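Local coordinates for flavin-containing monooxygenase (Allium sativum, PDB 6WPU), which probably catalyses the FAD-dependent S-oxygenation of S-allyl-L-cysteine in garlic, at residues F324-A329 and E369-V374; P318-V323 and S351-A356; A189-I194 and K269-D274. All blocks are in the same frame, centred on the assembly; numbering follows the deposited sequence.

Interaction 1 of 3, residues F324-A329 and E369-V374; sequences FPPLLA and EMMEDV
The long loop between strands 315-317 and 332-334 meets helix 367-383 where P326 settles between two consecutive methionines, M370 and M371. Backbones come close here, with P326 CA only 5.6 Å from M370 CA, so the pyrrolidine ring rests almost directly on the helix. Its CB lies 3.9 Å from M370 CB at the root of that side chain. The two methionines part company at the first torsion. M371 sends its CG opposite the backbone nitrogen (chi1 -173°), and two further bends, at chi2 and chi3, fold the chain so that its terminal methyl returns to the proline. M371 CE ends 3.7 Å from both P326 CB and P326 CG, the two side chains crossing at about a right angle, with SD a little farther off. M370 instead keeps CG beside the nitrogen (chi1 -74°), runs extended to the sulfur and bends only at chi3. That brings M370 CE 3.9 Å from A329 CB and to the same distance from P326 O. The proline is thus approached by one flexible thioether on its ring and by another beside its carbonyl. In the flavin-binding fold this loop leads into strand 332-334, an edge strand of the five-stranded parallel sheet that also contains the strand preceding the glycine-rich dinucleotide motif; P325 turns to that side and touches L332 and F334. A turn closed by L328 N and P325 O (2.9 Å) presents P326 to the helix. One helical turn beyond M370, V374 CG2 adds a looser contact with P326 CG at 4.4 Å, while L327 CG just reaches M371 CE at the solvent-facing border. No hydrogen bond crosses the contact. M370 also rests on Y320, and its side chain lies about 6 Å from a bound sulfate.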
loop_
_atom_site.group_PDB
_atom_site.type_symbol
_atom_site.label_atom_id
_atom_site.label_comp_id
_atom_site.label_asym_id
_atom_site.label_seq_id
_atom_site.Cartn_x
_atom_site.Cartn_y
_atom_site.Cartn_z
ATOM N N PHE A 324 -3.953 -10.924 12.909
ATOM C CA PHE A 324 -4.300 -12.306 13.251
ATOM C C PHE A 324 -5.806 -12.525 13.264
ATOM O O PHE A 324 -6.497 -11.938 14.107
ATOM C CB PHE A 324 -3.740 -12.670 14.630
ATOM C CG PHE A 324 -2.272 -12.949 14.660
ATOM C CD1 PHE A 324 -1.742 -14.069 14.024
ATOM C CD2 PHE A 324 -1.417 -12.126 15.379
ATOM C CE1 PHE A 324 -0.373 -14.350 14.080
ATOM C CE2 PHE A 324 -0.047 -12.404 15.448
ATOM C CZ PHE A 324 0.473 -13.525 14.794
ATOM N N PRO A 325 -6.354 -13.393 12.423
ATOM C CA PRO A 325 -7.742 -13.845 12.622
ATOM C C PRO A 325 -7.857 -14.621 13.920
ATOM O O PRO A 325 -7.195 -15.659 14.082
ATOM C CB PRO A 325 -8.006 -14.755 11.409
ATOM C CG PRO A 325 -6.912 -14.434 10.416
ATOM C CD PRO A 325 -5.723 -13.999 11.244
ATOM N N PRO A 326 -8.670 -14.147 14.878
ATOM C CA PRO A 326 -8.665 -14.768 16.215
ATOM C C PRO A 326 -8.892 -16.269 16.192
ATOM O O PRO A 326 -8.188 -16.996 16.898
ATOM C CB PRO A 326 -9.795 -14.031 16.944
ATOM C CG PRO A 326 -9.838 -12.674 16.277
ATOM C CD PRO A 326 -9.552 -12.962 14.822
ATOM N N LEU A 327 -9.827 -16.757 15.373
ATOM C CA LEU A 327 -10.115 -18.187 15.360
ATOM C C LEU A 327 -9.019 -19.008 14.692
ATOM O O LEU A 327 -8.944 -20.209 14.938
ATOM C CB LEU A 327 -11.448 -18.448 14.665
ATOM C CG LEU A 327 -12.646 -17.993 15.492
ATOM C CD1 LEU A 327 -13.959 -18.313 14.791
ATOM C CD2 LEU A 327 -12.573 -18.628 16.877
ATOM N N LEU A 328 -8.172 -18.397 13.867
ATOM C CA LEU A 328 -7.162 -19.117 13.105
ATOM C C LEU A 328 -5.743 -18.722 13.492
ATOM O O LEU A 328 -4.799 -19.079 12.784
ATOM C CB LEU A 328 -7.367 -18.882 11.605
ATOM C CG LEU A 328 -8.713 -19.287 11.009
ATOM C CD1 LEU A 328 -8.835 -18.757 9.586
ATOM C CD2 LEU A 328 -8.844 -20.793 11.039
ATOM N N ALA A 329 -5.570 -17.988 14.586
ATOM C CA ALA A 329 -4.259 -17.497 14.988
ATOM C C ALA A 329 -3.530 -18.562 15.796
ATOM O O ALA A 329 -4.158 -19.261 16.595
ATOM C CB ALA A 329 -4.391 -16.230 15.831
ATOM N N GLU A 369 -10.183 -13.566 24.022
ATOM C CA GLU A 369 -9.642 -12.244 24.317
ATOM C C GLU A 369 -9.294 -11.494 23.041
ATOM O O GLU A 369 -9.562 -10.290 22.930
ATOM C CB GLU A 369 -8.418 -12.366 25.215
ATOM C CG GLU A 369 -8.768 -12.490 26.693
ATOM C CD GLU A 369 -7.737 -13.292 27.468
ATOM O OE1 GLU A 369 -6.801 -13.851 26.845
ATOM O OE2 GLU A 369 -7.872 -13.373 28.706
ATOM N N MET A 370 -8.696 -12.183 22.066
ATOM C CA MET A 370 -8.438 -11.529 20.789
ATOM C C MET A 370 -9.737 -11.071 20.143
ATOM O O MET A 370 -9.821 -9.951 19.625
ATOM C CB MET A 370 -7.673 -12.463 19.854
ATOM C CG MET A 370 -6.214 -12.637 20.243
ATOM S SD MET A 370 -5.295 -13.530 18.975
ATOM C CE MET A 370 -5.724 -15.236 19.388
ATOM N N MET A 371 -10.765 -11.920 20.176
ATOM C CA MET A 371 -12.027 -11.557 19.552
ATOM C C MET A 371 -12.692 -10.396 20.289
ATOM O O MET A 371 -13.280 -9.512 19.655
ATOM C CB MET A 371 -12.945 -12.775 19.484
ATOM C CG MET A 371 -14.213 -12.520 18.692
ATOM S SD MET A 371 -13.900 -12.053 16.965
ATOM C CE MET A 371 -13.429 -13.651 16.290
ATOM N N GLU A 372 -12.586 -10.363 21.622
ATOM C CA GLU A 372 -13.106 -9.232 22.386
ATOM C C GLU A 372 -12.358 -7.949 22.054
ATOM O O GLU A 372 -12.958 -6.866 22.014
ATOM C CB GLU A 372 -13.019 -9.518 23.885
ATOM C CG GLU A 372 -13.979 -10.584 24.348
ATOM C CD GLU A 372 -13.774 -10.990 25.800
ATOM O OE1 GLU A 372 -12.712 -10.666 26.387
ATOM O OE2 GLU A 372 -14.686 -11.639 26.356
ATOM N N ASP A 373 -11.050 -8.049 21.806
ATOM C CA ASP A 373 -10.281 -6.856 21.470
ATOM C C ASP A 373 -10.741 -6.260 20.140
ATOM O O ASP A 373 -10.901 -5.039 20.019
ATOM C CB ASP A 373 -8.794 -7.195 21.433
ATOM C CG ASP A 373 -7.921 -5.963 21.414
ATOM O OD1 ASP A 373 -7.941 -5.201 22.397
ATOM O OD2 ASP A 373 -7.212 -5.750 20.413
ATOM N N VAL A 374 -10.967 -7.105 19.132
ATOM C CA VAL A 374 -11.456 -6.604 17.854
ATOM C C VAL A 374 -12.822 -5.962 18.023
ATOM O O VAL A 374 -13.097 -4.897 17.456
ATOM C CB VAL A 374 -11.499 -7.734 16.815
ATOM C CG1 VAL A 374 -12.046 -7.200 15.504
ATOM C CG2 VAL A 374 -10.112 -8.325 16.620
#

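Interaction 2 of 3, residues P318-V323 and S351-A356; sequences PLYKHV and SKWIAA
W353 pushes the six-membered end of its indole among Y320, K321 and V323, and its edge does most of the touching. Setting CG opposite the backbone nitrogen (chi1 -176°) carries the ring away from the helix and toward the loop. The Y320 and W353 side chains cross at about a right angle, Y320 CE2 lying 3.8 Å from W353 CH2 and Y320 CD2 in the indole plane. K321 crosses the tryptophan at a similarly steep angle, its CG 3.8 Å from W353 CH2, while the same CG sits over the centre of the Y320 ring, 3.6 Å above its plane. One lysine methylene therefore bridges both aromatics. V323 CB approaches another part of the indole edge, 3.9 Å from W353 CZ3, and V323 CG1 slants across to I354 CG1 at 3.8 Å. A type II turn from L319 to H322, with K321 at positive phi, brings these side chains to the tryptophan. Around them, W404 and L405 of helix 398-409 pack on W353, the former edge-to-face; Y320 leans on M370 and D373 of helix 367-383, and V323 joins F334 of strand 332-334 by backbone hydrogen bonding.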
loop_
_atom_site.group_PDB
_atom_site.type_symbol
_atom_site.label_atom_id
_atom_site.label_comp_id
_atom_site.label_asym_id
_atom_site.label_seq_id
_atom_site.Cartn_x
_atom_site.Cartn_y
_atom_site.Cartn_z
ATOM N N PRO A 318 -12.672 -10.520 11.211
ATOM C CA PRO A 318 -11.886 -9.783 12.222
ATOM C C PRO A 318 -10.387 -10.138 12.314
ATOM O O PRO A 318 -10.006 -11.310 12.155
ATOM C CB PRO A 318 -12.601 -10.130 13.534
ATOM C CG PRO A 318 -13.339 -11.394 13.256
ATOM C CD PRO A 318 -13.772 -11.279 11.825
ATOM N N LEU A 319 -9.553 -9.113 12.520
ATOM C CA LEU A 319 -8.102 -9.266 12.602
ATOM C C LEU A 319 -7.613 -8.616 13.884
ATOM O O LEU A 319 -7.781 -7.405 14.077
ATOM C CB LEU A 319 -7.385 -8.641 11.407
ATOM C CG LEU A 319 -7.601 -9.263 10.029
ATOM C CD1 LEU A 319 -6.728 -8.561 9.002
ATOM C CD2 LEU A 319 -7.333 -10.765 10.071
ATOM N N TYR A 320 -7.006 -9.418 14.749
ATOM C CA TYR A 320 -6.439 -8.901 15.981
ATOM C C TYR A 320 -5.197 -8.092 15.635
ATOM O O TYR A 320 -4.297 -8.600 14.952
ATOM C CB TYR A 320 -6.118 -10.061 16.925
ATOM C CG TYR A 320 -5.397 -9.655 18.177
ATOM C CD1 TYR A 320 -5.974 -8.755 19.087
ATOM C CD2 TYR A 320 -4.131 -10.157 18.450
ATOM C CE1 TYR A 320 -5.301 -8.383 20.246
ATOM C CE2 TYR A 320 -3.448 -9.789 19.596
ATOM C CZ TYR A 320 -4.035 -8.910 20.493
ATOM O OH TYR A 320 -3.340 -8.566 21.628
ATOM N N LYS A 321 -5.175 -6.821 16.059
ATOM C CA LYS A 321 -4.077 -5.894 15.752
ATOM C C LYS A 321 -3.821 -5.804 14.245
ATOM O O LYS A 321 -2.690 -5.579 13.806
ATOM C CB LYS A 321 -2.795 -6.293 16.495
ATOM C CG LYS A 321 -2.950 -6.407 18.013
ATOM C CD LYS A 321 -3.543 -5.119 18.590
ATOM C CE LYS A 321 -3.490 -5.123 20.110
ATOM N NZ LYS A 321 -4.262 -4.002 20.689
ATOM N N HIS A 322 -4.876 -5.992 13.441
ATOM C CA HIS A 322 -4.825 -5.923 11.976
ATOM C C HIS A 322 -4.010 -7.059 11.357
ATOM O O HIS A 322 -3.639 -6.982 10.174
ATOM C CB HIS A 322 -4.272 -4.574 11.465
ATOM C CG HIS A 322 -4.886 -3.364 12.107
ATOM N ND1 HIS A 322 -6.098 -2.837 11.706
ATOM C CD2 HIS A 322 -4.433 -2.551 13.093
ATOM C CE1 HIS A 322 -6.378 -1.770 12.436
ATOM N NE2 HIS A 322 -5.382 -1.571 13.281
ATOM N N VAL A 323 -3.742 -8.130 12.113
ATOM C CA VAL A 323 -2.797 -9.151 11.680
ATOM C C VAL A 323 -3.394 -10.554 11.749
ATOM O O VAL A 323 -3.333 -11.304 10.768
ATOM C CB VAL A 323 -1.498 -9.063 12.513
ATOM C CG1 VAL A 323 -0.626 -10.316 12.319
ATOM C CG2 VAL A 323 -0.711 -7.828 12.119
ATOM N N SER A 351 6.005 -8.600 11.104
ATOM C CA SER A 351 6.475 -9.946 10.835
ATOM C C SER A 351 7.442 -10.400 11.921
ATOM O O SER A 351 7.529 -11.595 12.208
ATOM C CB SER A 351 7.104 -10.005 9.443
ATOM O OG SER A 351 8.144 -9.055 9.324
ATOM N N LYS A 352 8.129 -9.449 12.560
ATOM C CA LYS A 352 8.916 -9.758 13.746
ATOM C C LYS A 352 8.020 -10.296 14.859
ATOM O O LYS A 352 8.370 -11.263 15.545
ATOM C CB LYS A 352 9.667 -8.500 14.196
ATOM C CG LYS A 352 10.894 -8.733 15.059
ATOM C CD LYS A 352 11.548 -7.398 15.443
ATOM C CE LYS A 352 12.169 -6.684 14.239
ATOM N NZ LYS A 352 13.411 -7.380 13.759
ATOM N N TRP A 353 6.844 -9.697 15.025
ATOM C CA TRP A 353 5.875 -10.168 16.007
ATOM C C TRP A 353 5.355 -11.553 15.641
ATOM O O TRP A 353 5.318 -12.463 16.488
ATOM C CB TRP A 353 4.730 -9.162 16.088
ATOM C CG TRP A 353 3.685 -9.444 17.112
ATOM C CD1 TRP A 353 3.879 -9.871 18.402
ATOM C CD2 TRP A 353 2.272 -9.309 16.940
ATOM N NE1 TRP A 353 2.668 -10.018 19.039
ATOM C CE2 TRP A 353 1.664 -9.670 18.165
ATOM C CE3 TRP A 353 1.456 -8.923 15.865
ATOM C CZ2 TRP A 353 0.281 -9.649 18.349
ATOM C CZ3 TRP A 353 0.083 -8.899 16.051
ATOM C CH2 TRP A 353 -0.490 -9.258 17.288
ATOM N N ILE A 354 4.958 -11.730 14.377
ATOM C CA ILE A 354 4.432 -13.014 13.925
ATOM C C ILE A 354 5.456 -14.122 14.163
ATOM O O ILE A 354 5.123 -15.191 14.684
ATOM C CB ILE A 354 4.027 -12.942 12.445
ATOM C CG1 ILE A 354 2.817 -12.028 12.240
ATOM C CG2 ILE A 354 3.728 -14.350 11.891
ATOM C CD1 ILE A 354 2.620 -11.693 10.756
ATOM N N ALA A 355 6.715 -13.877 13.782
ATOM C CA ALA A 355 7.748 -14.903 13.906
ATOM C C ALA A 355 7.958 -15.302 15.362
ATOM O O ALA A 355 8.083 -16.492 15.675
ATOM C CB ALA A 355 9.060 -14.410 13.296
ATOM N N ALA A 356 7.970 -14.317 16.270
ATOM C CA ALA A 356 8.161 -14.605 17.684
ATOM C C ALA A 356 6.967 -15.345 18.274
ATOM O O ALA A 356 7.138 -16.177 19.175
ATOM C CB ALA A 356 8.423 -13.309 18.443
#

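Interaction 3 of 3, residues A189-I194 and K269-D274; sequences AEIPGI and KITHND
The peptide carbonyl of P192 is the flat group at which T271 and I270 converge. Over one face lies I270 CD1, 3.7 Å from P192 O, and toward that same face T271 N donates a hydrogen bond to P192 O (3.0 Å, N-H...O 151°), tilted 29° from the carbonyl plane. T271 OG1 approaches from the other side of the plane, also 3.0 Å from P192 O; it may donate a second bond there, although its proton has another possible acceptor. The hydroxyl reaches this position because it sits between the backbone nitrogen and carbonyl carbon (chi1 60°), which turns T271 CG2 onto I191 CG2 at 3.7 Å. Replacing T271 with an alanine would remove both branches and is likely to leave I191 CG2 without its methyl partner and to take away the hydroxyl beside P192 O. On the proline ring itself, P192 CB and CG both stand 3.4 Å from K269 O. G193 passes so near the strand that a CB would collide with T271 O and I270 CD1. The pairing joins two recognised motifs: a type II turn from I191 to I194, with glycine at its third position, and a classic beta bulge in strand 262-271, K269 and I270 sharing V278 as their partner on strand 276-279.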
loop_
_atom_site.group_PDB
_atom_site.type_symbol
_atom_site.label_atom_id
_atom_site.label_comp_id
_atom_site.label_asym_id
_atom_site.label_seq_id
_atom_site.Cartn_x
_atom_site.Cartn_y
_atom_site.Cartn_z
ATOM N N ALA A 189 -15.348 6.028 -7.696
ATOM C CA ALA A 189 -16.235 7.099 -7.283
ATOM C C ALA A 189 -17.621 6.874 -7.880
ATOM O O ALA A 189 -17.776 6.193 -8.897
ATOM C CB ALA A 189 -15.679 8.451 -7.731
ATOM N N GLU A 190 -18.636 7.421 -7.219
ATOM C CA GLU A 190 -19.998 7.420 -7.733
ATOM C C GLU A 190 -20.235 8.779 -8.372
ATOM O O GLU A 190 -20.313 9.788 -7.668
ATOM C CB GLU A 190 -21.007 7.148 -6.622
ATOM C CG GLU A 190 -21.118 5.680 -6.264
ATOM C CD GLU A 190 -21.768 4.867 -7.371
ATOM O OE1 GLU A 190 -22.864 5.265 -7.830
ATOM O OE2 GLU A 190 -21.180 3.838 -7.786
ATOM N N ILE A 191 -20.333 8.809 -9.694
ATOM C CA ILE A 191 -20.418 10.050 -10.460
ATOM C C ILE A 191 -21.849 10.211 -10.961
ATOM O O ILE A 191 -22.319 9.379 -11.752
ATOM C CB ILE A 191 -19.429 10.069 -11.635
ATOM C CG1 ILE A 191 -18.029 9.647 -11.194
ATOM C CG2 ILE A 191 -19.376 11.460 -12.251
ATOM C CD1 ILE A 191 -17.102 9.283 -12.381
ATOM N N PRO A 192 -22.558 11.264 -10.558
ATOM C CA PRO A 192 -23.917 11.494 -11.073
ATOM C C PRO A 192 -23.925 11.672 -12.587
ATOM O O PRO A 192 -23.125 12.423 -13.144
ATOM C CB PRO A 192 -24.357 12.781 -10.361
ATOM C CG PRO A 192 -23.411 12.949 -9.214
ATOM C CD PRO A 192 -22.121 12.316 -9.627
ATOM N N GLY A 193 -24.854 10.978 -13.248
ATOM C CA GLY A 193 -25.031 11.096 -14.682
ATOM C C GLY A 193 -23.994 10.392 -15.529
ATOM O O GLY A 193 -24.003 10.552 -16.751
ATOM N N ILE A 194 -23.103 9.605 -14.926
ATOM C CA ILE A 194 -21.979 9.052 -15.671
ATOM C C ILE A 194 -22.438 8.105 -16.777
ATOM O O ILE A 194 -21.725 7.927 -17.769
ATOM C CB ILE A 194 -20.989 8.365 -14.703
ATOM C CG1 ILE A 194 -19.642 8.139 -15.389
ATOM C CG2 ILE A 194 -21.553 7.054 -14.168
ATOM C CD1 ILE A 194 -18.918 9.429 -15.745
ATOM N N LYS A 269 -20.948 17.656 -9.687
ATOM C CA LYS A 269 -22.382 17.722 -9.455
ATOM C C LYS A 269 -23.158 16.867 -10.450
ATOM O O LYS A 269 -24.085 16.151 -10.056
ATOM C CB LYS A 269 -22.833 19.180 -9.513
ATOM C CG LYS A 269 -24.288 19.416 -9.824
ATOM C CD LYS A 269 -24.615 20.873 -9.584
ATOM C CE LYS A 269 -25.687 21.368 -10.530
ATOM N NZ LYS A 269 -25.827 22.848 -10.482
ATOM N N ILE A 270 -22.781 16.910 -11.729
ATOM C CA ILE A 270 -23.491 16.180 -12.776
ATOM C C ILE A 270 -22.555 16.063 -13.972
ATOM O O ILE A 270 -21.744 16.959 -14.233
ATOM C CB ILE A 270 -24.836 16.876 -13.137
ATOM C CG1 ILE A 270 -25.664 16.025 -14.100
ATOM C CG2 ILE A 270 -24.637 18.278 -13.746
ATOM C CD1 ILE A 270 -26.000 14.664 -13.553
ATOM N N THR A 271 -22.636 14.933 -14.679
ATOM C CA THR A 271 -22.045 14.798 -16.007
ATOM C C THR A 271 -23.160 14.720 -17.056
ATOM O O THR A 271 -24.235 14.172 -16.801
ATOM C CB THR A 271 -21.121 13.573 -16.095
ATOM O OG1 THR A 271 -21.855 12.373 -15.816
ATOM C CG2 THR A 271 -19.970 13.691 -15.094
ATOM N N HIS A 272 -22.907 15.285 -18.237
ATOM C CA HIS A 272 -23.936 15.417 -19.262
ATOM C C HIS A 272 -23.624 14.616 -20.522
ATOM O O HIS A 272 -22.472 14.289 -20.827
ATOM C CB HIS A 272 -24.139 16.879 -19.647
ATOM C CG HIS A 272 -24.847 17.678 -18.603
ATOM N ND1 HIS A 272 -24.352 18.868 -18.117
ATOM C CD2 HIS A 272 -26.013 17.457 -17.954
ATOM C CE1 HIS A 272 -25.188 19.350 -17.215
ATOM N NE2 HIS A 272 -26.205 18.515 -17.100
ATOM N N ASN A 273 -24.691 14.349 -21.279
ATOM C CA ASN A 273 -24.593 13.606 -22.526
ATOM C C ASN A 273 -23.750 14.318 -23.577
ATOM O O ASN A 273 -23.239 13.658 -24.486
ATOM C CB ASN A 273 -25.995 13.348 -23.076
ATOM C CG ASN A 273 -25.998 12.357 -24.215
ATOM O OD1 ASN A 273 -25.131 11.477 -24.289
ATOM N ND2 ASN A 273 -26.972 12.491 -25.119
ATOM N N ASP A 274 -23.588 15.637 -23.488
ATOM C CA ASP A 274 -22.757 16.358 -24.445
ATOM C C ASP A 274 -21.293 16.425 -24.027
ATOM O O ASP A 274 -20.521 17.166 -24.637
ATOM C CB ASP A 274 -23.303 17.771 -24.670
ATOM C CG ASP A 274 -23.224 18.631 -23.428
ATOM O OD1 ASP A 274 -22.683 18.174 -22.397
ATOM O OD2 ASP A 274 -23.713 19.775 -23.479
#

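How the interactions relate
Interactions 1 and 2 hold the same long loop, residues 318-329, against two successive helices, 367-383 and 343-358; their segments alternate along the chain and their centres lie 10 Å apart. They meet directly where F324 packs edge-to-face on W353, and K321 and D373 add a long, weak ion pair. Interaction 2 is buried and aromatic, whereas interaction 1 is only partly buried and built from aliphatic and methionine side chains. Interaction 3 lies at the surface, where loop 189-194 meets strand 262-271 of the separate mixed sheet, its centre 43 Å from either of the others. There a turn docks on a strand through a backbone hydrogen bond, whereas the other two contacts rest on carbon-to-carbon packing of side chains.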